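Long-range contacts in epimerase family protein SDR39U1 (Homo sapiens, PDB 4B4O), which is a putative NADP-dependent oxidoreductase of the short-chain dehydrogenase/reductase family that binds NADPH: residues 1-13 with 48-60; 152-164 with 190-202. The protein carries 3 engineered substitutions. All blocks are in the same frame, centred on the assembly; numbering follows the deposited sequence.

Both contacts belong to one parallel Rossmann-type sheet and both touch the same NADPH. Along the chain they come in series: interaction 1 closes at residue 60, well before interaction 2 opens at residue 152. Strand 102-108 lies between them in the sheet, pairing with 54-57 on one side and 151-161 on the other, and their centres are about 16 Å apart. Helix 11-22 bridges them directly, Phe11 CZ lying 3.5 Å from Ile195 CD1 and Ile12 CD1 3.8 Å from Leu198 CD2. The cofactor stretches across the strand ends, its phosphates and adenosine at interaction 1 and its nicotinamide at interaction 2.

Interaction 1 of 2, residues 1-13 with 48-60; sequences MRVLVGGGTGFIG and GLPSCDAAVNLAG. With NDP (NADPH dihydro-nicotinamide-adenine-dinucleotide phosphate), chain I.
Leu58 lays its CD1 methyl against the start of helix 11-22, over the CA of Gly13 and next to Val5 CG1 (3.8 Å) and Ile12 CG2 (4.1 Å). This is the first strand-turn-helix of a Rossmann fold, paired with the neighbouring parallel strand 54-57. CG anti to the carbonyl carbon (chi1 -55°) directs Leu58 toward the helix start. Down the ladder, Leu4 N, Val56 N, Gly6 N and Leu58 N donate in turn across the two strands. On the face with Leu4, that side chain reaches back to the loop before strand 54-57, where CD2 meets Leu49 CD1 at 3.5 Å, and the Leu4 side chain crosses that of Pro50 at about a right angle. Asn57, on the same face, gives its ND2 to Thr85 and Thr86, while its OD1 closes an Asx turn by accepting Ala59 N from above the carbonyl plane.

Gly8, Gly10 and Gly13 fit the GxGxxG pattern of Rossmann folds, and the turn and helix start they line carry the dinucleotide. Phe11 N and Ile12 N each place a hydrogen bond on a different phosphate, to NDP O2A and O1N, both at 2.8 Å. Thr9 OG1 binds the ribose hydroxyl O3B and O3X of the 2'-phosphate that distinguishes NADPH from NADH. At the far end Asp53 clasps the strand start: Arg2 N donates to the anti lone pair of Asp53 OD2 (2.8 Å), and Arg2 O accepts from both Asp53 N and Ala54 N.

Interaction 2 of 2, residues 152-164 with 190-202; sequences QVVVRSGVVLGRG and FPWIHIGDLAGIL. With NDP (NADPH dihydro-nicotinamide-adenine-dinucleotide phosphate), chain I.
Ile193 O accepts a nearly straight hydrogen bond from Leu161 N (2.8 Å, 170°) and also receives a CA-H...O contact from Val160. Val159 N to Pro191 O, Ile193 N to Val159 O and Ile195 N to Leu161 O complete the parallel ladder of 159-161 with 192-194, the two strands of a beta-alpha-beta unit. The last of these bonds leads into helix 195-207, which His194 caps: its ND1 accepts Gly196 N, while its NE2 is hydrogen-bonded to Glu290 OE1 and Leu161 O lies over one face of the ring.

Val160 shares its two methyls between protein and cofactor. CG1, anti to the backbone N (chi1 -173°), lies against Ile195 CB at 3.8 Å, while CG2 touches Leu198 CD2 and the NDP carboxamide carbon C7N. Ser157 OG donates to Gly158 O (2.8 Å), and its CB lies 3.5 Å from NDP C5N beside the nicotinamide. With an alanine at Ser157, Gly158 O, close to C4N of that ring, would probably lose its hydroxyl donor, and a gap is likely to open beside Leu198 CD2. Farther back, Val155 fits among Leu198, Ile201 and Leu202, its CG1 sliding past Leu198 CD1 at 3.8 Å. Leu161 CD1 nears the edge of the Phe190 ring.

Helix segment 195-202 runs nearly antiparallel to strand 152-157 (167°) and packs on it through Leu198, Ile201 and Leu202; helix 11-22 lies against Val160, Ile195 and Leu198, helix 284-293 packs on Leu161 and Trp192, and strands 102-108 and 213-217 pair with strand 151-161.

Interaction 1 of 2, residues 1-13 with 48-60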
# COMPACT_ATOMS: atom_id res chain seq x y z
N MSE A 1 -0.71 13.93 18.76
CA MSE A 1 0.02 14.28 17.51
C MSE A 1 -0.87 14.80 16.44
O MSE A 1 -2.01 14.40 16.34
CB MSE A 1 0.58 12.98 16.99
CG MSE A 1 1.93 13.18 16.38
SE MSE A 1 2.63 11.50 15.67
CE MSE A 1 1.40 10.09 16.27
N ARG A 2 -0.36 15.70 15.61
CA ARG A 2 -1.11 16.17 14.44
C ARG A 2 -0.49 15.62 13.15
O ARG A 2 0.70 15.80 12.93
CB ARG A 2 -1.18 17.67 14.55
CG ARG A 2 -1.55 18.48 13.28
CD ARG A 2 -2.53 19.69 13.51
NE ARG A 2 -3.94 19.41 13.09
CZ ARG A 2 -5.09 19.77 13.72
NH1 ARG A 2 -5.12 20.46 14.88
NH2 ARG A 2 -6.27 19.41 13.19
N VAL A 3 -1.26 14.87 12.36
CA VAL A 3 -0.73 14.17 11.18
C VAL A 3 -1.34 14.68 9.87
O VAL A 3 -2.54 14.81 9.76
CB VAL A 3 -0.96 12.64 11.24
CG1 VAL A 3 -0.24 11.95 10.09
CG2 VAL A 3 -0.52 12.07 12.58
N LEU A 4 -0.50 15.00 8.90
CA LEU A 4 -0.93 15.45 7.58
C LEU A 4 -0.89 14.26 6.64
O LEU A 4 0.17 13.68 6.46
CB LEU A 4 0.00 16.57 7.07
CG LEU A 4 -0.34 17.30 5.77
CD1 LEU A 4 -1.69 17.97 5.90
CD2 LEU A 4 0.73 18.34 5.42
N VAL A 5 -2.02 13.87 6.06
CA VAL A 5 -2.06 12.67 5.22
C VAL A 5 -2.39 13.00 3.77
O VAL A 5 -3.55 13.22 3.43
CB VAL A 5 -3.05 11.60 5.72
CG1 VAL A 5 -3.11 10.45 4.72
CG2 VAL A 5 -2.67 11.12 7.11
N GLY A 6 -1.37 12.98 2.93
CA GLY A 6 -1.56 13.15 1.51
C GLY A 6 -2.28 11.97 0.89
O GLY A 6 -1.92 10.81 1.12
N GLY A 7 -3.32 12.25 0.11
CA GLY A 7 -4.14 11.19 -0.48
C GLY A 7 -4.96 10.42 0.53
O GLY A 7 -5.46 9.34 0.24
N GLY A 8 -5.15 11.00 1.70
CA GLY A 8 -5.86 10.33 2.79
C GLY A 8 -7.35 10.10 2.63
O GLY A 8 -7.96 9.48 3.50
N THR A 9 -7.96 10.63 1.58
CA THR A 9 -9.38 10.33 1.26
C THR A 9 -9.57 8.87 0.82
O THR A 9 -10.67 8.35 0.87
CB THR A 9 -9.92 11.22 0.13
OG1 THR A 9 -9.04 11.15 -1.01
CG2 THR A 9 -10.06 12.65 0.58
N GLY A 10 -8.49 8.22 0.41
CA GLY A 10 -8.57 6.90 -0.20
C GLY A 10 -8.78 5.74 0.76
O GLY A 10 -9.19 5.91 1.92
N PHE A 11 -8.52 4.54 0.23
CA PHE A 11 -8.80 3.28 0.90
C PHE A 11 -7.93 3.12 2.14
O PHE A 11 -8.43 2.98 3.24
CB PHE A 11 -8.54 2.14 -0.07
CG PHE A 11 -8.67 0.78 0.53
CD1 PHE A 11 -9.84 0.40 1.19
CD2 PHE A 11 -7.65 -0.14 0.41
CE1 PHE A 11 -9.97 -0.87 1.72
CE2 PHE A 11 -7.77 -1.40 0.94
CZ PHE A 11 -8.94 -1.77 1.60
N ILE A 12 -6.63 3.16 1.94
CA ILE A 12 -5.73 3.05 3.06
C ILE A 12 -5.90 4.27 3.98
O ILE A 12 -5.90 4.15 5.20
CB ILE A 12 -4.25 2.94 2.63
CG1 ILE A 12 -3.99 1.66 1.82
CG2 ILE A 12 -3.38 2.98 3.86
CD1 ILE A 12 -2.70 1.64 0.99
N GLY A 13 -6.05 5.44 3.36
CA GLY A 13 -6.12 6.69 4.09
C GLY A 13 -7.27 6.77 5.07
O GLY A 13 -7.13 7.29 6.16
N GLY A 48 2.47 26.55 1.83
CA GLY A 48 3.41 25.72 2.57
C GLY A 48 2.78 24.69 3.47
O GLY A 48 1.57 24.48 3.45
N LEU A 49 3.62 24.04 4.26
CA LEU A 49 3.18 22.93 5.10
C LEU A 49 2.39 23.46 6.30
O LEU A 49 2.90 24.29 7.03
CB LEU A 49 4.40 22.13 5.57
CG LEU A 49 4.17 20.73 6.14
CD1 LEU A 49 3.93 19.66 5.07
CD2 LEU A 49 5.34 20.32 7.03
N PRO A 50 1.14 23.00 6.50
CA PRO A 50 0.42 23.42 7.71
C PRO A 50 1.04 22.81 8.94
O PRO A 50 1.82 21.84 8.82
CB PRO A 50 -0.99 22.87 7.51
CG PRO A 50 -0.87 21.80 6.48
CD PRO A 50 0.32 22.14 5.63
N SER A 51 0.72 23.36 10.11
CA SER A 51 1.30 22.86 11.37
C SER A 51 0.99 21.37 11.52
O SER A 51 -0.17 20.95 11.47
CB SER A 51 0.78 23.63 12.58
OG SER A 51 0.87 25.03 12.38
N CYS A 52 2.04 20.57 11.65
CA CYS A 52 1.89 19.17 11.89
C CYS A 52 3.16 18.60 12.51
O CYS A 52 4.26 19.10 12.28
CB CYS A 52 1.54 18.44 10.60
SG CYS A 52 2.81 18.55 9.32
N ASP A 53 2.98 17.53 13.28
CA ASP A 53 4.09 16.83 13.93
C ASP A 53 4.62 15.71 13.04
O ASP A 53 5.76 15.26 13.20
CB ASP A 53 3.62 16.26 15.26
CG ASP A 53 3.03 17.30 16.17
OD1 ASP A 53 3.80 18.17 16.62
OD2 ASP A 53 1.81 17.24 16.44
N ALA A 54 3.79 15.25 12.11
CA ALA A 54 4.14 14.14 11.25
C ALA A 54 3.37 14.21 9.95
O ALA A 54 2.31 14.82 9.87
CB ALA A 54 3.87 12.83 11.95
N ALA A 55 3.92 13.60 8.90
CA ALA A 55 3.28 13.59 7.59
C ALA A 55 3.37 12.21 6.94
O ALA A 55 4.34 11.47 7.15
CB ALA A 55 3.90 14.66 6.69
N VAL A 56 2.35 11.87 6.16
CA VAL A 56 2.28 10.61 5.41
C VAL A 56 1.83 10.92 3.99
O VAL A 56 0.97 11.77 3.82
CB VAL A 56 1.25 9.64 6.01
CG1 VAL A 56 1.23 8.34 5.22
CG2 VAL A 56 1.52 9.37 7.47
N ASN A 57 2.38 10.24 2.99
CA ASN A 57 1.80 10.30 1.65
C ASN A 57 1.26 8.96 1.16
O ASN A 57 1.97 7.94 1.17
CB ASN A 57 2.78 10.85 0.62
CG ASN A 57 2.07 11.32 -0.64
OD1 ASN A 57 0.91 11.67 -0.62
ND2 ASN A 57 2.77 11.33 -1.73
N LEU A 58 0.00 8.99 0.71
CA LEU A 58 -0.68 7.85 0.12
C LEU A 58 -1.16 8.15 -1.29
O LEU A 58 -1.76 7.29 -1.96
CB LEU A 58 -1.88 7.46 0.99
CG LEU A 58 -1.61 7.16 2.46
CD1 LEU A 58 -2.93 6.95 3.16
CD2 LEU A 58 -0.70 5.97 2.64
N ALA A 59 -0.88 9.36 -1.78
CA ALA A 59 -1.47 9.83 -3.02
C ALA A 59 -0.97 9.00 -4.22
O ALA A 59 0.21 8.73 -4.33
CB ALA A 59 -1.15 11.31 -3.24
N GLY A 60 -1.89 8.63 -5.11
CA GLY A 60 -1.53 7.93 -6.33
C GLY A 60 -2.72 7.58 -7.21
O GLY A 60 -3.75 7.12 -6.71
PA NDP I . -6.63 4.83 -3.31
O1A NDP I . -6.73 4.86 -4.86
O2A NDP I . -7.84 4.40 -2.46
O5B NDP I . -6.29 6.30 -2.69
C5B NDP I . -5.49 7.16 -3.49
C4B NDP I . -5.81 8.58 -3.11
O4B NDP I . -4.85 9.41 -3.76
C3B NDP I . -7.21 9.00 -3.58
O3B NDP I . -8.18 9.05 -2.50
C2B NDP I . -7.00 10.39 -4.17
O2B NDP I . -7.29 11.41 -3.23
C1B NDP I . -5.53 10.46 -4.43
N9A NDP I . -5.37 10.28 -5.88
C8A NDP I . -5.95 9.39 -6.75
N7A NDP I . -5.50 9.67 -8.05
C5A NDP I . -4.66 10.74 -7.97
C6A NDP I . -3.85 11.55 -8.88
N6A NDP I . -3.79 11.28 -10.20
N1A NDP I . -3.13 12.58 -8.37
C2A NDP I . -3.19 12.86 -7.04
N3A NDP I . -3.89 12.15 -6.13
C4A NDP I . -4.59 11.12 -6.55
O3 NDP I . -5.32 3.91 -3.09
PN NDP I . -5.02 3.08 -1.75
O1N NDP I . -5.60 3.84 -0.56
O2N NDP I . -5.45 1.65 -1.93
O5D NDP I . -3.37 3.10 -1.70
C5D NDP I . -2.79 4.40 -1.50
C4D NDP I . -1.33 4.43 -1.91
O4D NDP I . -0.78 3.20 -1.46
C3D NDP I . -1.09 4.47 -3.43
O3D NDP I . 0.05 5.34 -3.75
C2D NDP I . -0.84 3.00 -3.80
O2D NDP I . 0.11 2.72 -4.84
C1D NDP I . -0.21 2.47 -2.54
N1N NDP I . -0.37 1.02 -2.37
C2N NDP I . -1.59 0.45 -2.32
C3N NDP I . -1.73 -0.91 -2.16
C7N NDP I . -3.09 -1.48 -2.10
O7N NDP I . -4.03 -0.72 -1.88
N7N NDP I . -3.30 -2.79 -2.27
C4N NDP I . -0.54 -1.79 -1.97
C5N NDP I . 0.73 -1.08 -2.03
C6N NDP I . 0.75 0.29 -2.21
P2B NDP I . -8.13 12.75 -3.72
O1X NDP I . -7.15 13.61 -4.48
O2X NDP I . -9.31 12.25 -4.61
O3X NDP I . -8.47 13.27 -2.30

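Interaction 2 of 2, residues 152-164 with 190-202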
# COMPACT_ATOMS: atom_id res chain seq x y z
N GLN A 152 12.54 9.31 8.95
CA GLN A 152 12.02 8.86 7.65
C GLN A 152 11.71 7.38 7.65
O GLN A 152 12.53 6.56 8.08
CB GLN A 152 12.99 9.18 6.51
CG GLN A 152 13.30 10.66 6.39
CD GLN A 152 14.05 11.05 5.15
OE1 GLN A 152 13.58 10.88 4.01
NE2 GLN A 152 15.20 11.63 5.36
N VAL A 153 10.51 7.04 7.18
CA VAL A 153 10.09 5.65 7.09
C VAL A 153 9.46 5.41 5.71
O VAL A 153 8.74 6.26 5.19
CB VAL A 153 9.07 5.26 8.19
CG1 VAL A 153 8.66 3.80 8.03
CG2 VAL A 153 9.66 5.47 9.57
N VAL A 154 9.75 4.26 5.12
CA VAL A 154 9.07 3.86 3.90
C VAL A 154 8.49 2.49 4.17
O VAL A 154 9.21 1.58 4.53
CB VAL A 154 10.01 3.80 2.69
CG1 VAL A 154 9.31 3.13 1.53
CG2 VAL A 154 10.49 5.19 2.31
N VAL A 155 7.19 2.35 4.00
CA VAL A 155 6.51 1.07 4.15
C VAL A 155 6.18 0.51 2.77
O VAL A 155 5.33 1.06 2.05
CB VAL A 155 5.24 1.20 5.03
CG1 VAL A 155 4.60 -0.15 5.29
CG2 VAL A 155 5.58 1.88 6.36
N ARG A 156 6.87 -0.54 2.37
CA ARG A 156 6.58 -1.21 1.11
C ARG A 156 5.45 -2.20 1.38
O ARG A 156 5.64 -3.22 2.05
CB ARG A 156 7.80 -1.95 0.59
CG ARG A 156 8.90 -1.04 0.06
CD ARG A 156 10.24 -1.75 -0.04
NE ARG A 156 11.30 -0.86 -0.49
CZ ARG A 156 12.58 -1.17 -0.55
NH1 ARG A 156 13.00 -2.37 -0.18
NH2 ARG A 156 13.45 -0.29 -1.00
N SER A 157 4.28 -1.93 0.82
CA SER A 157 3.08 -2.70 1.14
C SER A 157 2.80 -3.83 0.15
O SER A 157 3.02 -3.71 -1.06
CB SER A 157 1.87 -1.77 1.16
OG SER A 157 0.69 -2.47 1.54
N GLY A 158 2.28 -4.93 0.68
CA GLY A 158 1.67 -5.96 -0.15
C GLY A 158 0.23 -5.59 -0.44
O GLY A 158 -0.16 -4.44 -0.29
N VAL A 159 -0.55 -6.56 -0.92
CA VAL A 159 -1.94 -6.33 -1.29
C VAL A 159 -2.72 -6.11 -0.02
O VAL A 159 -2.67 -6.93 0.90
CB VAL A 159 -2.52 -7.55 -2.02
CG1 VAL A 159 -3.77 -7.14 -2.83
CG2 VAL A 159 -1.44 -8.14 -2.92
N VAL A 160 -3.43 -4.99 0.03
CA VAL A 160 -4.10 -4.56 1.24
C VAL A 160 -5.51 -5.08 1.19
O VAL A 160 -6.30 -4.67 0.35
CB VAL A 160 -4.11 -3.03 1.36
CG1 VAL A 160 -4.67 -2.66 2.72
CG2 VAL A 160 -2.73 -2.44 1.04
N LEU A 161 -5.82 -6.04 2.08
CA LEU A 161 -7.12 -6.69 2.06
C LEU A 161 -8.04 -6.06 3.13
O LEU A 161 -7.66 -5.97 4.29
CB LEU A 161 -6.97 -8.20 2.29
CG LEU A 161 -5.92 -8.94 1.43
CD1 LEU A 161 -5.80 -10.42 1.79
CD2 LEU A 161 -6.20 -8.76 -0.05
N GLY A 162 -9.21 -5.62 2.73
CA GLY A 162 -10.13 -5.02 3.67
C GLY A 162 -11.52 -4.79 3.10
O GLY A 162 -11.71 -4.78 1.87
N ARG A 163 -12.48 -4.58 4.00
CA ARG A 163 -13.85 -4.21 3.59
C ARG A 163 -13.78 -2.81 2.99
O ARG A 163 -12.93 -1.97 3.38
CB ARG A 163 -14.86 -4.27 4.77
N GLY A 164 -14.63 -2.57 2.00
CA GLY A 164 -14.90 -1.21 1.55
C GLY A 164 -13.82 -0.60 0.70
O GLY A 164 -13.59 0.63 0.77
N PHE A 190 1.67 -14.67 -2.71
CA PHE A 190 0.65 -13.67 -2.53
C PHE A 190 1.00 -12.84 -1.29
O PHE A 190 0.55 -13.15 -0.19
CB PHE A 190 -0.69 -14.38 -2.37
CG PHE A 190 -1.87 -13.48 -2.42
CD1 PHE A 190 -2.30 -12.95 -3.63
CD2 PHE A 190 -2.58 -13.18 -1.27
CE1 PHE A 190 -3.39 -12.09 -3.68
CE2 PHE A 190 -3.69 -12.35 -1.31
CZ PHE A 190 -4.10 -11.81 -2.52
N PRO A 191 1.85 -11.80 -1.46
CA PRO A 191 2.15 -10.91 -0.33
C PRO A 191 0.92 -10.06 -0.03
O PRO A 191 0.42 -9.38 -0.94
CB PRO A 191 3.29 -10.02 -0.85
CG PRO A 191 3.15 -10.03 -2.32
CD PRO A 191 2.51 -11.35 -2.70
N TRP A 192 0.44 -10.11 1.20
CA TRP A 192 -0.78 -9.44 1.56
C TRP A 192 -0.66 -8.88 2.94
O TRP A 192 0.22 -9.28 3.71
CB TRP A 192 -1.93 -10.44 1.50
CG TRP A 192 -1.79 -11.51 2.53
CD1 TRP A 192 -1.13 -12.71 2.43
CD2 TRP A 192 -2.30 -11.47 3.91
NE1 TRP A 192 -1.19 -13.39 3.59
CE2 TRP A 192 -1.88 -12.71 4.52
CE3 TRP A 192 -3.03 -10.55 4.66
CZ2 TRP A 192 -2.17 -13.01 5.83
CZ3 TRP A 192 -3.33 -10.85 5.98
CH2 TRP A 192 -2.91 -12.07 6.55
N ILE A 193 -1.56 -7.96 3.28
CA ILE A 193 -1.69 -7.45 4.64
C ILE A 193 -3.13 -7.01 4.87
O ILE A 193 -3.80 -6.53 3.95
CB ILE A 193 -0.74 -6.26 4.91
CG1 ILE A 193 -0.70 -5.91 6.40
CG2 ILE A 193 -1.12 -5.02 4.08
CD1 ILE A 193 0.43 -4.96 6.74
N HIS A 194 -3.64 -7.22 6.08
CA HIS A 194 -4.95 -6.74 6.43
C HIS A 194 -4.86 -5.24 6.60
O HIS A 194 -3.90 -4.73 7.14
CB HIS A 194 -5.44 -7.39 7.70
CG HIS A 194 -6.89 -7.09 8.01
ND1 HIS A 194 -7.29 -5.95 8.59
CD2 HIS A 194 -8.04 -7.83 7.77
CE1 HIS A 194 -8.62 -5.96 8.74
NE2 HIS A 194 -9.08 -7.11 8.23
N ILE A 195 -5.88 -4.54 6.11
CA ILE A 195 -5.87 -3.09 6.16
C ILE A 195 -5.63 -2.57 7.56
O ILE A 195 -4.98 -1.56 7.73
CB ILE A 195 -7.17 -2.45 5.61
CG1 ILE A 195 -7.00 -0.92 5.59
CG2 ILE A 195 -8.38 -2.87 6.46
CD1 ILE A 195 -7.42 -0.21 4.35
N GLY A 196 -6.16 -3.25 8.57
CA GLY A 196 -5.94 -2.84 9.95
C GLY A 196 -4.48 -2.88 10.34
O GLY A 196 -4.04 -2.07 11.15
N ASP A 197 -3.75 -3.83 9.78
CA ASP A 197 -2.33 -3.98 10.11
C ASP A 197 -1.44 -3.02 9.32
O ASP A 197 -0.40 -2.60 9.83
CB ASP A 197 -1.88 -5.43 9.92
CG ASP A 197 -2.25 -6.31 11.09
OD1 ASP A 197 -2.11 -5.86 12.25
OD2 ASP A 197 -2.69 -7.47 10.85
N LEU A 198 -1.82 -2.65 8.11
CA LEU A 198 -1.08 -1.59 7.42
C LEU A 198 -1.29 -0.28 8.16
O LEU A 198 -0.34 0.44 8.41
CB LEU A 198 -1.48 -1.45 5.93
CG LEU A 198 -0.64 -0.41 5.18
CD1 LEU A 198 0.83 -0.74 5.28
CD2 LEU A 198 -1.05 -0.34 3.73
N ALA A 199 -2.53 -0.00 8.51
CA ALA A 199 -2.88 1.16 9.29
C ALA A 199 -2.10 1.19 10.61
O ALA A 199 -1.61 2.24 11.04
CB ALA A 199 -4.39 1.14 9.55
N GLY A 200 -1.97 0.02 11.23
CA GLY A 200 -1.22 -0.15 12.48
C GLY A 200 0.28 0.09 12.37
O GLY A 200 0.88 0.78 13.20
N ILE A 201 0.89 -0.47 11.32
CA ILE A 201 2.30 -0.27 11.05
C ILE A 201 2.59 1.20 10.82
O ILE A 201 3.50 1.76 11.39
CB ILE A 201 2.77 -1.08 9.83
CG1 ILE A 201 2.79 -2.57 10.17
CG2 ILE A 201 4.14 -0.61 9.39
CD1 ILE A 201 2.81 -3.44 8.92
N LEU A 202 1.79 1.83 9.98
CA LEU A 202 1.95 3.24 9.69
C LEU A 202 1.85 4.08 10.96
O LEU A 202 2.65 4.98 11.19
CB LEU A 202 0.90 3.70 8.67
CG LEU A 202 1.04 3.17 7.25
CD1 LEU A 202 -0.23 3.48 6.48
CD2 LEU A 202 2.29 3.73 6.62
PA NDP I . -6.63 4.83 -3.31
O1A NDP I . -6.73 4.86 -4.86
O2A NDP I . -7.84 4.40 -2.46
O5B NDP I . -6.29 6.30 -2.69
C5B NDP I . -5.49 7.16 -3.49
C4B NDP I . -5.81 8.58 -3.11
O4B NDP I . -4.85 9.41 -3.76
C3B NDP I . -7.21 9.00 -3.58
O3B NDP I . -8.18 9.05 -2.50
C2B NDP I . -7.00 10.39 -4.17
O2B NDP I . -7.29 11.41 -3.23
C1B NDP I . -5.53 10.46 -4.43
N9A NDP I . -5.37 10.28 -5.88
C8A NDP I . -5.95 9.39 -6.75
N7A NDP I . -5.50 9.67 -8.05
C5A NDP I . -4.66 10.74 -7.97
C6A NDP I . -3.85 11.55 -8.88
N6A NDP I . -3.79 11.28 -10.20
N1A NDP I . -3.13 12.58 -8.37
C2A NDP I . -3.19 12.86 -7.04
N3A NDP I . -3.89 12.15 -6.13
C4A NDP I . -4.59 11.12 -6.55
O3 NDP I . -5.32 3.91 -3.09
PN NDP I . -5.02 3.08 -1.75
O1N NDP I . -5.60 3.84 -0.56
O2N NDP I . -5.45 1.65 -1.93
O5D NDP I . -3.37 3.10 -1.70
C5D NDP I . -2.79 4.40 -1.50
C4D NDP I . -1.33 4.43 -1.91
O4D NDP I . -0.78 3.20 -1.46
C3D NDP I . -1.09 4.47 -3.43
O3D NDP I . 0.05 5.34 -3.75
C2D NDP I . -0.84 3.00 -3.80
O2D NDP I . 0.11 2.72 -4.84
C1D NDP I . -0.21 2.47 -2.54
N1N NDP I . -0.37 1.02 -2.37
C2N NDP I . -1.59 0.45 -2.32
C3N NDP I . -1.73 -0.91 -2.16
C7N NDP I . -3.09 -1.48 -2.10
O7N NDP I . -4.03 -0.72 -1.88
N7N NDP I . -3.30 -2.79 -2.27
C4N NDP I . -0.54 -1.79 -1.97
C5N NDP I . 0.73 -1.08 -2.03
C6N NDP I . 0.75 0.29 -2.21
P2B NDP I . -8.13 12.75 -3.72
O1X NDP I . -7.15 13.61 -4.48
O2X NDP I . -9.31 12.25 -4.61
O3X NDP I . -8.47 13.27 -2.30